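Local coordinates for glutaredoxin (Chlorella sorokiniana, PDB 4I2U), which binds glutathione on a thioredoxin fold and, as a glutaredoxin, probably reduces disulfides and glutathionylated proteins in keeping the cell's redox balance, at residues V18-T23 with R73-G78. Sequence-based numbering, arbitrary orientation.
Sequences VIFSKT and RVFIDG. With GSH (glutathione), chain B.
The rings of F20 and F75, which are not direct partners in the strand register, meet diagonally across two antiparallel strands, their planes turned 84° apart in an oblique pairing with F20 CE1 3.6 Å from F75 CE1. Both rings reach this meeting because each CG stands anti to its own carbonyl carbon (chi1 -67° in F20, -64° in F75), and F75 CD1 lies in the plane of the F20 ring, at its edge. Helices 3-14 and 55-66 cover this face of the sheet, I12 and L62 each touching both rings.

Beneath the rings the backbone supplies the regular part of the example. V18 and F75 form one hydrogen-bonded pair, with F75 N to V18 O at 2.9 Å; F20 and R73 form the next, where F20 N meets R73 O at 2.9 Å and R73 N returns the bond to F20 O at 3.0 Å. Between them I19 faces V74 as a non-hydrogen-bonded pair on the opposite face, the two side chains lying alongside each other with I19 CD1 3.8 Å from V74 CG2.

Without the F20 ring, as with an alanine here, CE1 of F75 is likely to lose its neighbour and I12 and L62 part of their packing. Just beyond the strand, the extended chain of K22 carries NZ to glutathione O31 at 2.8 Å, and NZ also gives a hydrogen bond to Q59 OE1. The chemistry of the contact thus joins two things along one strand of this thioredoxin fold: a buried apolar centre with paired backbone groups, which probably helps to hold the strand end, and beyond it a lysine whose ammonium probably also meets the charge of the glycyl carboxylate of glutathione.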
ATOM      1  N   VAL A  18      -0.070   3.451  -2.082  1.00  6.00           N
ATOM      2  CA  VAL A  18       1.029   3.290  -1.143  1.00  5.59           C
ATOM      3  C   VAL A  18       1.062   1.876  -0.597  1.00  5.45           C
ATOM      4  O   VAL A  18       0.026   1.326  -0.208  1.00  6.68           O
ATOM      5  CB  VAL A  18       0.887   4.292   0.032  1.00  6.18           C
ATOM      6  CG1 VAL A  18       1.994   4.103   1.059  1.00  7.57           C
ATOM      7  CG2 VAL A  18       0.894   5.721  -0.491  1.00  7.54           C
ATOM      8  N   ILE A  19       2.244   1.289  -0.537  1.00  4.91           N
ATOM      9  CA  ILE A  19       2.412  -0.007   0.096  1.00  4.89           C
ATOM     10  C   ILE A  19       3.569   0.090   1.081  1.00  4.83           C
ATOM     11  O   ILE A  19       4.714   0.356   0.689  1.00  6.37           O
ATOM     12  CB  ILE A  19       2.582  -1.142  -0.937  1.00  5.75           C
ATOM     13  CG1 ILE A  19       2.771  -2.467  -0.209  1.00  6.37           C
ATOM     14  CG2 ILE A  19       3.723  -0.869  -1.940  1.00  8.07           C
ATOM     15  CD1 ILE A  19       2.579  -3.682  -1.109  1.00  8.46           C
ATOM     16  N   PHE A  20       3.267  -0.058   2.366  1.00  4.88           N
ATOM     17  CA  PHE A  20       4.316  -0.179   3.377  1.00  4.97           C
ATOM     18  C   PHE A  20       4.747  -1.625   3.341  1.00  5.42           C
ATOM     19  O   PHE A  20       3.914  -2.527   3.449  1.00  6.00           O
ATOM     20  CB  PHE A  20       3.789   0.241   4.755  1.00  5.72           C
ATOM     21  CG  PHE A  20       3.452   1.712   4.822  1.00  4.87           C
ATOM     22  CD1 PHE A  20       2.177   2.163   4.543  1.00  5.15           C
ATOM     23  CD2 PHE A  20       4.426   2.656   5.115  1.00  5.42           C
ATOM     24  CE1 PHE A  20       1.881   3.512   4.558  1.00  6.68           C
ATOM     25  CE2 PHE A  20       4.143   4.003   5.130  1.00  6.80           C
ATOM     26  CZ  PHE A  20       2.879   4.443   4.852  1.00  6.72           C
ATOM     27  N   SER A  21       6.043  -1.844   3.185  1.00  5.41           N
ATOM     28  CA  SER A  21       6.595  -3.098   2.720  1.00  5.67           C
ATOM     29  C   SER A  21       7.875  -3.430   3.463  1.00  5.71           C
ATOM     30  O   SER A  21       8.429  -2.610   4.182  1.00  6.41           O
ATOM     31  CB  SER A  21       6.868  -2.914   1.212  1.00  5.86           C
ATOM     32  OG  SER A  21       7.571  -4.006   0.617  1.00  6.63           O
ATOM     33  N   LYS A  22       8.323  -4.674   3.313  1.00  6.33           N
ATOM     34  CA  LYS A  22       9.717  -5.045   3.558  1.00  5.81           C
ATOM     35  C   LYS A  22      10.200  -5.801   2.345  1.00  6.09           C
ATOM     36  O   LYS A  22       9.450  -6.560   1.727  1.00  6.82           O
ATOM     37  CB  LYS A  22       9.874  -5.881   4.827  1.00  7.33           C
ATOM     38  CG  LYS A  22       9.598  -5.062   6.056  1.00  6.03           C
ATOM     39  CD  LYS A  22       9.690  -5.814   7.353  1.00  7.49           C
ATOM     40  CE  LYS A  22       9.284  -4.927   8.516  1.00  7.41           C
ATOM     41  NZ  LYS A  22       9.412  -5.623   9.810  1.00  8.28           N
ATOM     42  N   THR A  23      11.450  -5.581   1.976  1.00  6.25           N
ATOM     43  CA  THR A  23      11.966  -6.068   0.692  1.00  8.26           C
ATOM     44  C   THR A  23      11.911  -7.580   0.544  1.00  8.78           C
ATOM     45  O   THR A  23      11.752  -8.098  -0.556  1.00 11.02           O
ATOM     46  CB  THR A  23      13.410  -5.608   0.435  1.00  9.52           C
ATOM     47  OG1 THR A  23      14.264  -6.077   1.471  1.00 10.37           O
ATOM     48  CG2 THR A  23      13.480  -4.090   0.329  1.00 11.48           C
ATOM     49  N   ARG A  73       1.092  -3.168   4.306  1.00  5.27           N
ATOM     50  CA  ARG A  73      -0.128  -2.417   4.571  0.53  5.39           C
ATOM     51  C   ARG A  73      -0.331  -1.510   3.378  1.00  5.09           C
ATOM     52  O   ARG A  73       0.508  -0.677   3.070  1.00  5.22           O
ATOM     53  CB  ARG A  73      -0.044  -1.629   5.882  0.53  5.31           C
ATOM     54  CG  ARG A  73       0.237  -2.486   7.117  0.53  5.58           C
ATOM     55  CD  ARG A  73      -1.024  -2.983   7.805  0.53  8.40           C
ATOM     56  NE  ARG A  73      -0.854  -4.266   8.478  0.53  6.46           N
ATOM     57  CZ  ARG A  73      -1.813  -4.872   9.161  0.53  6.48           C
ATOM     58  NH1 ARG A  73      -2.995  -4.279   9.329  0.53  6.16           N
ATOM     59  NH2 ARG A  73      -1.590  -6.061   9.695  0.53  6.41           N
ATOM     60  N   VAL A  74      -1.430  -1.729   2.665  1.00  4.99           N
ATOM     61  CA  VAL A  74      -1.687  -1.085   1.375  1.00  4.96           C
ATOM     62  C   VAL A  74      -2.809  -0.061   1.514  1.00  5.00           C
ATOM     63  O   VAL A  74      -3.853  -0.333   2.136  1.00  5.45           O
ATOM     64  CB  VAL A  74      -2.051  -2.136   0.325  1.00  5.06           C
ATOM     65  CG1 VAL A  74      -2.270  -1.512  -1.027  1.00  6.29           C
ATOM     66  CG2 VAL A  74      -0.952  -3.205   0.257  1.00  6.51           C
ATOM     67  N   PHE A  75      -2.582   1.111   0.921  1.00  5.01           N
ATOM     68  CA  PHE A  75      -3.525   2.227   0.978  1.00  5.30           C
ATOM     69  C   PHE A  75      -3.794   2.755  -0.429  1.00  5.27           C
ATOM     70  O   PHE A  75      -2.853   2.986  -1.209  1.00  6.67           O
ATOM     71  CB  PHE A  75      -2.966   3.373   1.808  1.00  5.58           C
ATOM     72  CG  PHE A  75      -2.755   3.058   3.249  1.00  5.53           C
ATOM     73  CD1 PHE A  75      -1.651   2.344   3.673  1.00  5.74           C
ATOM     74  CD2 PHE A  75      -3.650   3.532   4.190  1.00  5.66           C
ATOM     75  CE1 PHE A  75      -1.450   2.101   5.015  1.00  6.56           C
ATOM     76  CE2 PHE A  75      -3.454   3.280   5.532  1.00  5.50           C
ATOM     77  CZ  PHE A  75      -2.347   2.579   5.948  1.00  6.06           C
ATOM     78  N   ILE A  76      -5.071   2.927  -0.770  1.00  5.57           N
ATOM     79  CA  ILE A  76      -5.476   3.506  -2.042  1.00  5.87           C
ATOM     80  C   ILE A  76      -6.201   4.805  -1.729  1.00  6.07           C
ATOM     81  O   ILE A  76      -7.244   4.810  -1.072  1.00  6.34           O
ATOM     82  CB  ILE A  76      -6.430   2.570  -2.812  1.00  6.15           C
ATOM     83  CG1 ILE A  76      -5.844   1.161  -2.976  1.00  7.66           C
ATOM     84  CG2 ILE A  76      -6.775   3.190  -4.152  1.00  7.38           C
ATOM     85  CD1 ILE A  76      -4.503   1.089  -3.699  1.00  7.91           C
ATOM     86  N   ASP A  77      -5.633   5.913  -2.163  1.00  7.10           N
ATOM     87  CA  ASP A  77      -6.182   7.244  -1.902  1.00  8.14           C
ATOM     88  C   ASP A  77      -6.452   7.451  -0.412  1.00  7.99           C
ATOM     89  O   ASP A  77      -7.451   8.056  -0.011  1.00  8.31           O
ATOM     90  CB  ASP A  77      -7.454   7.470  -2.722  1.00 10.10           C
ATOM     91  CG  ASP A  77      -7.646   8.924  -3.150  1.00 10.78           C
ATOM     92  OD1 ASP A  77      -6.824   9.788  -2.766  1.00 12.97           O
ATOM     93  OD2 ASP A  77      -8.628   9.162  -3.868  1.00 13.28           O
ATOM     94  N   GLY A  78      -5.548   6.959   0.419  1.00  6.29           N
ATOM     95  CA  GLY A  78      -5.654   7.116   1.860  1.00  7.84           C
ATOM     96  C   GLY A  78      -6.422   6.019   2.574  1.00  6.71           C
ATOM     97  O   GLY A  78      -6.371   5.948   3.807  1.00  8.13           O
TER
HETATM   98  N1  GSH B 201      -1.489 -12.680   5.560  1.00 12.24           N
HETATM   99  CA1 GSH B 201      -0.667 -11.470   5.724  1.00  8.72           C
HETATM  100  C1  GSH B 201      -0.803 -10.679   4.449  1.00  7.83           C
HETATM  101  O11 GSH B 201      -1.525 -11.149   3.549  1.00  9.30           O
HETATM  102  O12 GSH B 201      -0.229  -9.567   4.326  1.00  7.75           O
HETATM  103  CB1 GSH B 201       0.760 -11.902   6.054  1.00  7.01           C
HETATM  104  CG1 GSH B 201       1.692 -10.733   6.349  1.00  8.55           C
HETATM  105  CD1 GSH B 201       2.850 -11.150   7.239  1.00  8.76           C
HETATM  106  OE1 GSH B 201       2.688 -11.883   8.218  1.00 10.25           O
HETATM  107  N2  GSH B 201       4.037 -10.653   6.943  1.00  7.48           N
HETATM  108  CA2 GSH B 201       5.210 -10.885   7.792  1.00  7.95           C
HETATM  109  C2  GSH B 201       5.369  -9.823   8.855  1.00  7.39           C
HETATM  110  O2  GSH B 201       4.778  -8.757   8.778  1.00  7.95           O
HETATM  111  CB2 GSH B 201       6.474 -10.970   6.935  1.00  7.85           C
HETATM  112  SG2 GSH B 201       6.503 -12.464   5.905  1.00 10.30           S
HETATM  113  N3  GSH B 201       6.140 -10.122   9.891  1.00  7.34           N
HETATM  114  CA3 GSH B 201       6.238  -9.235  11.025  1.00  9.66           C
HETATM  115  C3  GSH B 201       7.042  -7.982  10.779  1.00  8.16           C
HETATM  116  O31 GSH B 201       7.757  -7.859   9.765  1.00  8.04           O
HETATM  117  O32 GSH B 201       6.932  -7.097  11.661  1.00 10.73           O